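Local coordinates for protein cyclopropane mycolic acid synthase 3 (Mycobacterium tuberculosis, PDB 1L1E) that probably catalyses the conversion of a double bond to a cyclopropane ring at the proximal position of alpha mycolic acids, using S-adenosylmethionine as methylene donor, at residues D87-E97 / R114-W123; M164-P172 / F200-V211. All blocks are in the same frame, centred on the assembly; numbering follows the deposited sequence.

Contact 1 (D87-E97 / R114-W123). With SAH (S-adenosyl-L-homocysteine), chain D.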
loop_
_atom_site.group_PDB
_atom_site.type_symbol
_atom_site.label_atom_id
_atom_site.label_comp_id
_atom_site.label_asym_id
_atom_site.label_seq_id
_atom_site.Cartn_x
_atom_site.Cartn_y
_atom_site.Cartn_z
ATOM N N ASP A 87 19.667 -6.981 -2.825
ATOM C CA ASP A 87 20.869 -6.238 -3.198
ATOM C C ASP A 87 20.707 -5.267 -4.378
ATOM O O ASP A 87 21.524 -5.252 -5.306
ATOM C CB ASP A 87 21.999 -7.239 -3.480
ATOM C CG ASP A 87 23.341 -6.574 -3.662
ATOM O OD1 ASP A 87 23.565 -5.520 -3.031
ATOM O OD2 ASP A 87 24.178 -7.109 -4.423
ATOM N N VAL A 88 19.658 -4.451 -4.337
ATOM C CA VAL A 88 19.414 -3.480 -5.398
ATOM C C VAL A 88 19.517 -2.063 -4.865
ATOM O O VAL A 88 19.500 -1.849 -3.656
ATOM C CB VAL A 88 18.003 -3.661 -6.024
ATOM C CG1 VAL A 88 17.879 -5.038 -6.617
ATOM C CG2 VAL A 88 16.907 -3.426 -4.964
ATOM N N ASN A 89 19.645 -1.104 -5.779
ATOM C CA ASN A 89 19.706 0.315 -5.439
ATOM C C ASN A 89 18.236 0.728 -5.363
ATOM O O ASN A 89 17.399 0.133 -6.048
ATOM C CB ASN A 89 20.403 1.103 -6.559
ATOM C CG ASN A 89 21.788 0.568 -6.875
ATOM O OD1 ASN A 89 22.727 0.719 -6.082
ATOM N ND2 ASN A 89 21.919 -0.072 -8.032
ATOM N N VAL A 90 17.918 1.729 -4.548
ATOM C CA VAL A 90 16.529 2.154 -4.419
ATOM C C VAL A 90 16.304 3.668 -4.406
ATOM O O VAL A 90 17.230 4.461 -4.240
ATOM C CB VAL A 90 15.872 1.562 -3.125
ATOM C CG1 VAL A 90 15.961 0.043 -3.139
ATOM C CG2 VAL A 90 16.560 2.103 -1.886
ATOM N N VAL A 91 15.043 4.047 -4.595
ATOM C CA VAL A 91 14.614 5.440 -4.578
ATOM C C VAL A 91 13.146 5.371 -4.171
ATOM O O VAL A 91 12.382 4.571 -4.719
ATOM C CB VAL A 91 14.711 6.113 -5.969
ATOM C CG1 VAL A 91 14.204 7.547 -5.885
ATOM C CG2 VAL A 91 16.144 6.109 -6.464
ATOM N N GLY A 92 12.754 6.186 -3.204
ATOM C CA GLY A 92 11.375 6.164 -2.774
ATOM C C GLY A 92 10.750 7.542 -2.724
ATOM O O GLY A 92 11.395 8.518 -2.331
ATOM N N LEU A 93 9.491 7.620 -3.132
ATOM C CA LEU A 93 8.767 8.881 -3.102
ATOM C C LEU A 93 7.679 8.765 -2.061
ATOM O O LEU A 93 7.069 7.700 -1.904
ATOM C CB LEU A 93 8.126 9.171 -4.456
ATOM C CG LEU A 93 9.018 8.880 -5.652
ATOM C CD1 LEU A 93 8.256 9.130 -6.948
ATOM C CD2 LEU A 93 10.258 9.745 -5.555
ATOM N N THR A 94 7.462 9.862 -1.342
ATOM C CA THR A 94 6.431 9.951 -0.321
ATOM C C THR A 94 5.983 11.407 -0.215
ATOM O O THR A 94 6.738 12.318 -0.575
ATOM C CB THR A 94 6.951 9.499 1.066
ATOM O OG1 THR A 94 5.993 9.867 2.066
ATOM C CG2 THR A 94 8.304 10.163 1.393
ATOM N N LEU A 95 4.755 11.610 0.262
ATOM C CA LEU A 95 4.184 12.941 0.469
ATOM C C LEU A 95 4.233 13.276 1.955
ATOM O O LEU A 95 3.799 14.347 2.374
ATOM C CB LEU A 95 2.718 12.980 0.013
ATOM C CG LEU A 95 2.392 12.780 -1.467
ATOM C CD1 LEU A 95 0.884 12.927 -1.694
ATOM C CD2 LEU A 95 3.137 13.815 -2.291
ATOM N N SER A 96 4.771 12.355 2.750
ATOM C CA SER A 96 4.836 12.538 4.190
ATOM C C SER A 96 6.170 13.022 4.731
ATOM O O SER A 96 7.197 12.366 4.572
ATOM C CB SER A 96 4.461 11.233 4.908
ATOM O OG SER A 96 4.823 11.318 6.277
ATOM N N GLU A 97 6.125 14.174 5.390
ATOM C CA GLU A 97 7.300 14.779 5.988
ATOM C C GLU A 97 7.973 13.853 6.985
ATOM O O GLU A 97 9.192 13.674 6.963
ATOM C CB GLU A 97 6.903 16.069 6.699
ATOM C CG GLU A 97 6.945 17.260 5.802
ATOM C CD GLU A 97 8.356 17.550 5.374
ATOM O OE1 GLU A 97 8.999 16.652 4.795
ATOM O OE2 GLU A 97 8.826 18.674 5.629
ATOM N N ARG A 114 25.214 0.129 -2.041
ATOM C CA ARG A 114 24.001 0.419 -2.799
ATOM C C ARG A 114 23.523 1.844 -2.583
ATOM O O ARG A 114 23.523 2.348 -1.467
ATOM C CB ARG A 114 22.885 -0.558 -2.409
ATOM C CG ARG A 114 23.085 -1.939 -2.978
ATOM C CD ARG A 114 22.984 -1.879 -4.494
ATOM N NE ARG A 114 23.555 -3.052 -5.139
ATOM C CZ ARG A 114 24.853 -3.333 -5.170
ATOM N NH1 ARG A 114 25.724 -2.519 -4.588
ATOM N NH2 ARG A 114 25.278 -4.429 -5.785
ATOM N N SER A 115 23.107 2.481 -3.670
ATOM C CA SER A 115 22.608 3.850 -3.637
ATOM C C SER A 115 21.212 3.840 -3.050
ATOM O O SER A 115 20.410 2.970 -3.368
ATOM C CB SER A 115 22.561 4.429 -5.054
ATOM O OG SER A 115 21.985 5.724 -5.051
ATOM N N ARG A 116 20.921 4.811 -2.195
ATOM C CA ARG A 116 19.613 4.884 -1.570
ATOM C C ARG A 116 19.142 6.320 -1.476
ATOM O O ARG A 116 19.818 7.171 -0.891
ATOM C CB ARG A 116 19.658 4.223 -0.182
ATOM C CG ARG A 116 20.905 4.534 0.657
ATOM C CD ARG A 116 21.085 3.489 1.765
ATOM N NE ARG A 116 22.186 3.792 2.685
ATOM C CZ ARG A 116 23.474 3.808 2.352
ATOM N NH1 ARG A 116 23.860 3.538 1.111
ATOM N NH2 ARG A 116 24.383 4.098 3.273
ATOM N N ARG A 117 17.982 6.588 -2.070
ATOM C CA ARG A 117 17.421 7.928 -2.075
ATOM C C ARG A 117 15.942 7.972 -1.729
ATOM O O ARG A 117 15.171 7.107 -2.136
ATOM C CB ARG A 117 17.603 8.579 -3.443
ATOM C CG ARG A 117 18.857 9.416 -3.623
ATOM C CD ARG A 117 18.621 10.411 -4.768
ATOM N NE ARG A 117 18.150 9.717 -5.963
ATOM C CZ ARG A 117 17.417 10.266 -6.928
ATOM N NH1 ARG A 117 17.046 11.540 -6.863
ATOM N NH2 ARG A 117 17.047 9.529 -7.962
ATOM N N VAL A 118 15.557 8.993 -0.971
ATOM C CA VAL A 118 14.165 9.193 -0.589
ATOM C C VAL A 118 13.845 10.633 -0.962
ATOM O O VAL A 118 14.650 11.531 -0.721
ATOM C CB VAL A 118 13.936 8.965 0.927
ATOM C CG1 VAL A 118 14.671 10.001 1.741
ATOM C CG2 VAL A 118 12.447 9.000 1.233
ATOM N N LEU A 119 12.681 10.853 -1.565
ATOM C CA LEU A 119 12.306 12.194 -1.987
ATOM C C LEU A 119 10.889 12.572 -1.554
ATOM O O LEU A 119 9.940 11.805 -1.736
ATOM C CB LEU A 119 12.417 12.309 -3.512
ATOM C CG LEU A 119 13.725 11.882 -4.192
ATOM C CD1 LEU A 119 13.461 11.575 -5.658
ATOM C CD2 LEU A 119 14.781 12.972 -4.045
ATOM N N LEU A 120 10.761 13.757 -0.971
ATOM C CA LEU A 120 9.470 14.258 -0.537
ATOM C C LEU A 120 8.793 14.911 -1.748
ATOM O O LEU A 120 8.868 16.131 -1.927
ATOM C CB LEU A 120 9.653 15.292 0.574
ATOM C CG LEU A 120 8.354 15.904 1.080
ATOM C CD1 LEU A 120 7.593 14.877 1.909
ATOM C CD2 LEU A 120 8.663 17.137 1.906
ATOM N N GLU A 121 8.150 14.100 -2.581
ATOM C CA GLU A 121 7.475 14.613 -3.772
ATOM C C GLU A 121 6.573 13.528 -4.352
ATOM O O GLU A 121 6.802 12.343 -4.119
ATOM C CB GLU A 121 8.509 15.029 -4.827
ATOM C CG GLU A 121 9.126 13.844 -5.567
ATOM C CD GLU A 121 10.245 14.239 -6.509
ATOM O OE1 GLU A 121 10.636 13.394 -7.341
ATOM O OE2 GLU A 121 10.737 15.385 -6.415
ATOM N N GLY A 122 5.575 13.934 -5.134
ATOM C CA GLY A 122 4.665 12.969 -5.733
ATOM C C GLY A 122 5.238 12.320 -6.980
ATOM O O GLY A 122 6.235 12.789 -7.520
ATOM N N TRP A 123 4.621 11.229 -7.431
ATOM C CA TRP A 123 5.082 10.537 -8.622
ATOM C C TRP A 123 4.990 11.441 -9.850
ATOM O O TRP A 123 5.628 11.183 -10.881
ATOM C CB TRP A 123 4.254 9.272 -8.848
ATOM C CG TRP A 123 2.774 9.517 -8.815
ATOM C CD1 TRP A 123 1.926 9.311 -7.760
ATOM C CD2 TRP A 123 1.971 10.037 -9.880
ATOM N NE1 TRP A 123 0.646 9.669 -8.106
ATOM C CE2 TRP A 123 0.644 10.120 -9.401
ATOM C CE3 TRP A 123 2.245 10.443 -11.193
ATOM C CZ2 TRP A 123 -0.411 10.595 -10.192
ATOM C CZ3 TRP A 123 1.189 10.916 -11.983
ATOM C CH2 TRP A 123 -0.120 10.986 -11.475
HETATM N N SAH D . 3.889 1.585 0.799
HETATM C CA SAH D . 4.015 1.790 2.242
HETATM C CB SAH D . 3.139 2.975 2.704
HETATM C CG SAH D . 1.647 2.897 2.366
HETATM S SD SAH D . 0.699 4.314 2.943
HETATM C C SAH D . 3.598 0.523 3.009
HETATM O O SAH D . 3.254 -0.465 2.354
HETATM O OXT SAH D . 3.595 0.548 4.248
HETATM C "C5'" SAH D . 0.605 5.316 1.420
HETATM C "C4'" SAH D . 1.936 5.924 0.960
HETATM O "O4'" SAH D . 1.858 6.474 -0.387
HETATM C "C3'" SAH D . 2.408 7.083 1.834
HETATM O "O3'" SAH D . 3.847 6.995 1.934
HETATM C "C2'" SAH D . 1.979 8.301 1.063
HETATM O "O2'" SAH D . 2.675 9.477 1.484
HETATM C "C1'" SAH D . 2.274 7.864 -0.340
HETATM N N9 SAH D . 1.586 8.647 -1.390
HETATM C C8 SAH D . 0.280 8.996 -1.530
HETATM N N7 SAH D . -0.040 9.688 -2.573
HETATM C C5 SAH D . 1.180 9.832 -3.223
HETATM C C6 SAH D . 1.580 10.479 -4.439
HETATM N N6 SAH D . 0.719 11.126 -5.239
HETATM N N1 SAH D . 2.916 10.423 -4.790
HETATM C C2 SAH D . 3.791 9.767 -3.988
HETATM N N3 SAH D . 3.531 9.124 -2.831
HETATM C C4 SAH D . 2.193 9.198 -2.503
HETATM O O HOH W 1 19.256 4.950 -5.626
#
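Gly92 and Val118 lie abreast in a parallel strand pair, 89-94 with 116-120, whose axes approach to 4.6 Å at an angle of 12°. The shortest hydrogen bonds of the ladder flank this pair: Gly92 N donates to Arg117 O and Leu119 N to Gly92 O, both at 2.8 Å, the second almost in line with the carbonyl. On one face of the pair Leu93 and Leu119 lie side by side, with CD2 of Leu93 3.7 Å from CD1 of Leu119; that same CD1 also leans on Val91 CG1. Arg117 continues the row: a bend at chi3 (-52°) sets its guanidinium over Val91 CG1, and its NH2 forms a salt bridge with Glu128.

Toward the start of the strands the contact is more polar and more open to solvent. Arg114, bent at chi2 (-65°), brings NE 3.0 Å from Asp87 O, above the carbonyl plane. The looser link is the salt bridge: Asp87 OD2 stands 3.2 Å from Arg114 NH2 but well out of the guanidinium plane, making it one of charge rather than a directed N-H bond. Ser115 N is better aimed, meeting a lone pair of Asn89 OD1 at 3.0 Å.

Beyond the other strand ends the backbone serves S-adenosylhomocysteine: Leu95 N donates to its O2' at 3.2 Å, and Trp123 N, also at 3.2 Å, to its adenine N1. Thr94 OG1 accepts from Ser96 N in an ST turn, shaping the loop at the ribose.

The two strands belong to a beta-alpha-beta crossover through helix 97-109, which packs on Val90 and Val118; helix 77-86 also covers Val90. Strand 116-120 is outermost in the sheet, whereas 89-94 is bonded along its other side to strand 67-71.

Contact 2 (M164-P172 / F200-V211). With CO3 (carbonate ion), chain C.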
loop_
_atom_site.group_PDB
_atom_site.type_symbol
_atom_site.label_atom_id
_atom_site.label_comp_id
_atom_site.label_asym_id
_atom_site.label_seq_id
_atom_site.Cartn_x
_atom_site.Cartn_y
_atom_site.Cartn_z
ATOM N N MET A 164 6.054 -3.346 -13.159
ATOM C CA MET A 164 5.655 -2.631 -11.961
ATOM C C MET A 164 4.708 -3.547 -11.202
ATOM O O MET A 164 3.930 -4.296 -11.814
ATOM C CB MET A 164 4.939 -1.320 -12.333
ATOM C CG MET A 164 4.120 -0.666 -11.199
ATOM S SD MET A 164 3.717 1.109 -11.481
ATOM C CE MET A 164 2.545 1.024 -12.815
ATOM N N LEU A 165 4.799 -3.517 -9.878
ATOM C CA LEU A 165 3.903 -4.306 -9.051
ATOM C C LEU A 165 3.026 -3.250 -8.412
ATOM O O LEU A 165 3.508 -2.433 -7.634
ATOM C CB LEU A 165 4.663 -5.079 -7.966
ATOM C CG LEU A 165 3.841 -6.012 -7.052
ATOM C CD1 LEU A 165 2.977 -5.205 -6.103
ATOM C CD2 LEU A 165 2.974 -6.951 -7.905
ATOM N N LEU A 166 1.744 -3.263 -8.759
ATOM C CA LEU A 166 0.783 -2.306 -8.242
ATOM C C LEU A 166 -0.117 -3.065 -7.269
ATOM O O LEU A 166 -0.841 -3.961 -7.674
ATOM C CB LEU A 166 -0.065 -1.756 -9.400
ATOM C CG LEU A 166 -0.632 -0.336 -9.373
ATOM C CD1 LEU A 166 -1.949 -0.312 -10.161
ATOM C CD2 LEU A 166 -0.857 0.133 -7.964
ATOM N N HIS A 167 -0.065 -2.687 -5.998
ATOM C CA HIS A 167 -0.847 -3.314 -4.944
ATOM C C HIS A 167 -1.831 -2.260 -4.450
ATOM O O HIS A 167 -1.430 -1.189 -3.995
ATOM C CB HIS A 167 0.121 -3.788 -3.845
ATOM C CG HIS A 167 -0.524 -4.098 -2.532
ATOM N ND1 HIS A 167 -0.122 -5.160 -1.751
ATOM C CD2 HIS A 167 -1.475 -3.449 -1.822
ATOM C CE1 HIS A 167 -0.795 -5.148 -0.617
ATOM N NE2 HIS A 167 -1.623 -4.120 -0.633
ATOM N N THR A 168 -3.123 -2.559 -4.549
ATOM C CA THR A 168 -4.144 -1.599 -4.154
ATOM C C THR A 168 -5.484 -2.238 -3.825
ATOM O O THR A 168 -5.791 -3.333 -4.292
ATOM C CB THR A 168 -4.396 -0.588 -5.303
ATOM O OG1 THR A 168 -3.186 0.128 -5.576
ATOM C CG2 THR A 168 -5.490 0.393 -4.937
ATOM N N ILE A 169 -6.256 -1.532 -3.009
ATOM C CA ILE A 169 -7.592 -1.939 -2.624
ATOM C C ILE A 169 -8.416 -1.789 -3.900
ATOM O O ILE A 169 -8.205 -0.853 -4.672
ATOM C CB ILE A 169 -8.169 -0.986 -1.525
ATOM C CG1 ILE A 169 -7.521 -1.303 -0.174
ATOM C CG2 ILE A 169 -9.696 -1.098 -1.443
ATOM C CD1 ILE A 169 -7.786 -0.247 0.890
ATOM N N VAL A 170 -9.332 -2.718 -4.132
ATOM C CA VAL A 170 -10.212 -2.649 -5.319
ATOM C C VAL A 170 -11.628 -3.056 -4.937
ATOM O O VAL A 170 -11.847 -3.714 -3.915
ATOM C CB VAL A 170 -9.724 -3.590 -6.423
ATOM C CG1 VAL A 170 -8.324 -3.243 -6.934
ATOM C CG2 VAL A 170 -9.666 -5.050 -5.975
ATOM N N ARG A 171 -12.565 -2.650 -5.767
ATOM C CA ARG A 171 -13.980 -2.977 -5.558
ATOM C C ARG A 171 -14.296 -4.276 -6.294
ATOM O O ARG A 171 -13.962 -4.435 -7.478
ATOM C CB ARG A 171 -14.857 -1.841 -6.069
ATOM C CG ARG A 171 -14.709 -0.566 -5.238
ATOM C CD ARG A 171 -14.824 0.706 -6.073
ATOM N NE ARG A 171 -16.212 1.161 -6.224
ATOM C CZ ARG A 171 -16.566 2.443 -6.358
ATOM N NH1 ARG A 171 -15.647 3.417 -6.363
ATOM N NH2 ARG A 171 -17.833 2.857 -6.494
ATOM N N PRO A 172 -14.948 -5.253 -5.650
ATOM C CA PRO A 172 -15.231 -6.522 -6.294
ATOM C C PRO A 172 -16.018 -6.316 -7.563
ATOM O O PRO A 172 -16.809 -5.324 -7.644
ATOM C CB PRO A 172 -15.990 -7.300 -5.247
ATOM C CG PRO A 172 -16.093 -6.431 -4.004
ATOM C CD PRO A 172 -15.418 -5.122 -4.271
ATOM N N PHE A 200 -9.054 8.122 3.097
ATOM C CA PHE A 200 -8.479 8.382 1.782
ATOM C C PHE A 200 -8.918 9.728 1.189
ATOM O O PHE A 200 -9.411 9.794 0.059
ATOM C CB PHE A 200 -8.834 7.235 0.821
ATOM C CG PHE A 200 -8.292 5.887 1.245
ATOM C CD1 PHE A 200 -9.155 4.820 1.490
ATOM C CD2 PHE A 200 -6.923 5.682 1.382
ATOM C CE1 PHE A 200 -8.662 3.570 1.864
ATOM C CE2 PHE A 200 -6.419 4.436 1.757
ATOM C CZ PHE A 200 -7.293 3.379 1.997
ATOM N N PRO A 201 -8.727 10.825 1.944
ATOM C CA PRO A 201 -9.106 12.169 1.484
ATOM C C PRO A 201 -8.587 12.457 0.078
ATOM O O PRO A 201 -7.377 12.448 -0.161
ATOM C CB PRO A 201 -8.457 13.085 2.522
ATOM C CG PRO A 201 -8.446 12.249 3.756
ATOM C CD PRO A 201 -8.013 10.900 3.230
ATOM N N GLY A 202 -9.506 12.725 -0.845
ATOM C CA GLY A 202 -9.119 13.008 -2.216
ATOM C C GLY A 202 -8.695 11.735 -2.923
ATOM O O GLY A 202 -8.133 11.770 -4.020
ATOM N N GLY A 203 -8.966 10.605 -2.284
ATOM C CA GLY A 203 -8.601 9.325 -2.855
ATOM C C GLY A 203 -9.727 8.692 -3.647
ATOM O O GLY A 203 -10.694 9.359 -4.015
ATOM N N TRP A 204 -9.616 7.391 -3.898
ATOM C CA TRP A 204 -10.629 6.697 -4.679
ATOM C C TRP A 204 -10.321 5.210 -4.706
ATOM O O TRP A 204 -9.159 4.816 -4.730
ATOM C CB TRP A 204 -10.637 7.271 -6.099
ATOM C CG TRP A 204 -11.701 6.731 -6.999
ATOM C CD1 TRP A 204 -11.568 5.743 -7.936
ATOM C CD2 TRP A 204 -13.066 7.156 -7.056
ATOM N NE1 TRP A 204 -12.766 5.535 -8.575
ATOM C CE2 TRP A 204 -13.701 6.390 -8.053
ATOM C CE3 TRP A 204 -13.813 8.114 -6.359
ATOM C CZ2 TRP A 204 -15.053 6.550 -8.373
ATOM C CZ3 TRP A 204 -15.162 8.272 -6.679
ATOM C CH2 TRP A 204 -15.762 7.492 -7.676
ATOM N N LEU A 205 -11.366 4.384 -4.666
ATOM C CA LEU A 205 -11.197 2.928 -4.715
ATOM C C LEU A 205 -11.588 2.514 -6.125
ATOM O O LEU A 205 -12.737 2.666 -6.528
ATOM C CB LEU A 205 -12.107 2.246 -3.685
ATOM C CG LEU A 205 -11.845 2.663 -2.233
ATOM C CD1 LEU A 205 -12.726 1.855 -1.286
ATOM C CD2 LEU A 205 -10.370 2.438 -1.906
ATOM N N PRO A 206 -10.634 1.993 -6.901
ATOM C CA PRO A 206 -10.946 1.586 -8.270
ATOM C C PRO A 206 -11.553 0.205 -8.412
ATOM O O PRO A 206 -11.419 -0.646 -7.522
ATOM C CB PRO A 206 -9.594 1.662 -8.957
ATOM C CG PRO A 206 -8.684 1.146 -7.883
ATOM C CD PRO A 206 -9.183 1.897 -6.648
ATOM N N SER A 207 -12.235 0.009 -9.539
ATOM C CA SER A 207 -12.827 -1.262 -9.886
ATOM C C SER A 207 -11.706 -1.953 -10.648
ATOM O O SER A 207 -10.790 -1.285 -11.151
ATOM C CB SER A 207 -14.039 -1.072 -10.819
ATOM O OG SER A 207 -13.636 -0.697 -12.136
ATOM N N ILE A 208 -11.760 -3.281 -10.725
ATOM C CA ILE A 208 -10.741 -4.031 -11.445
ATOM C C ILE A 208 -10.691 -3.629 -12.925
ATOM O O ILE A 208 -9.607 -3.448 -13.485
ATOM C CB ILE A 208 -10.970 -5.548 -11.287
ATOM C CG1 ILE A 208 -10.722 -5.941 -9.826
ATOM C CG2 ILE A 208 -10.027 -6.324 -12.187
ATOM C CD1 ILE A 208 -11.090 -7.370 -9.488
ATOM N N PRO A 209 -11.862 -3.495 -13.582
ATOM C CA PRO A 209 -11.913 -3.101 -14.993
ATOM C C PRO A 209 -11.218 -1.753 -15.245
ATOM O O PRO A 209 -10.615 -1.549 -16.298
ATOM C CB PRO A 209 -13.413 -3.047 -15.273
ATOM C CG PRO A 209 -13.913 -4.211 -14.455
ATOM C CD PRO A 209 -13.187 -3.969 -13.136
ATOM N N THR A 210 -11.313 -0.844 -14.278
ATOM C CA THR A 210 -10.686 0.470 -14.388
ATOM C C THR A 210 -9.160 0.371 -14.360
ATOM O O THR A 210 -8.472 1.006 -15.172
ATOM C CB THR A 210 -11.145 1.417 -13.250
ATOM O OG1 THR A 210 -12.466 1.894 -13.529
ATOM C CG2 THR A 210 -10.217 2.600 -13.131
ATOM N N VAL A 211 -8.629 -0.404 -13.415
ATOM C CA VAL A 211 -7.181 -0.574 -13.335
ATOM C C VAL A 211 -6.718 -1.057 -14.705
ATOM O O VAL A 211 -5.820 -0.472 -15.320
ATOM C CB VAL A 211 -6.786 -1.625 -12.280
ATOM C CG1 VAL A 211 -5.283 -1.890 -12.357
ATOM C CG2 VAL A 211 -7.184 -1.151 -10.897
HETATM C C CO3 C . -3.553 -1.690 0.994
HETATM O O1 CO3 C . -3.655 -1.467 -0.482
HETATM O O2 CO3 C . -4.135 -0.814 1.862
HETATM O O3 CO3 C . -2.889 -2.773 1.458
HETATM O O HOH W 2 -14.059 -4.730 -9.993
#
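Arg171 N donates to Pro206 O at 2.9 Å, fastening the end of strand 163-170 to the chain that leads into helix 208-216. The same carbonyl oxygen lies 3.2 Å from Val170 CA, in a CA-H...O contact, so one acceptor meets two successive residues. Around Ile169 and Val170 the packing is apolar. Ile169 splits its branches: with CG1 anti to the carbonyl carbon (chi1 -76°), CD1 reaches the CZ end of Phe200 at 3.8 Å, while CG2 meets Leu205 CD2 at 3.6 Å. Val170 CG2 faces Ile208 CG1 on the helix side. The side chain of Arg171, bent at chi2 and chi3, brings NH1 3.8 Å from Trp204 CZ2, with guanidinium and indole planes 50° apart; NH1 also appears to donate to Leu205 O, whose position is less sure.

A second shell holds these partners in place. Ser207, the N-cap, accepts from Thr210 N through OG. Phe200 meets His141 edge-to-face, and Glu140 takes the N-H of Ile169.

Earlier in the strand, His167 NE2 donates to carbonate O3 at 2.8 Å, and ND1 is hydrogen-bonded to Gln282 NE2, which helps fix the rotation of the imidazole. Ile169 CD1 also borders the carbonate, whose pocket therefore combines N-H donors, from His167 and from Cys35 N, with a hydrocarbon wall. A bound carbonate here is consistent with the role of general base proposed for bicarbonate in cyclopropane synthases, although this ion may simply come from the crystallisation liquor.

Overall arrangement
Contact 1 closes before contact 2 opens along the chain. Their centres are about 22 Å apart and their nearest atoms about 8 Å, without touching, yet both reach the same seven-stranded mixed sheet. Contact 1 pairs its outermost strand, 116-120, with 89-94; strands 67-71 and 132-136 intervene before strand 163-170 of contact 2, which is flanked on its far side by the antiparallel strand 279-286. The sheet thus illustrates a division of labour in S-adenosylmethionine-dependent methyltransferases of the Rossmann-like type: contact 1 contributes to binding the adenosine end of the cofactor, whereas contact 2 borders the carbonate pocket, with the side chain of Phe200 about 7 Å from the bound S-adenosylhomocysteine.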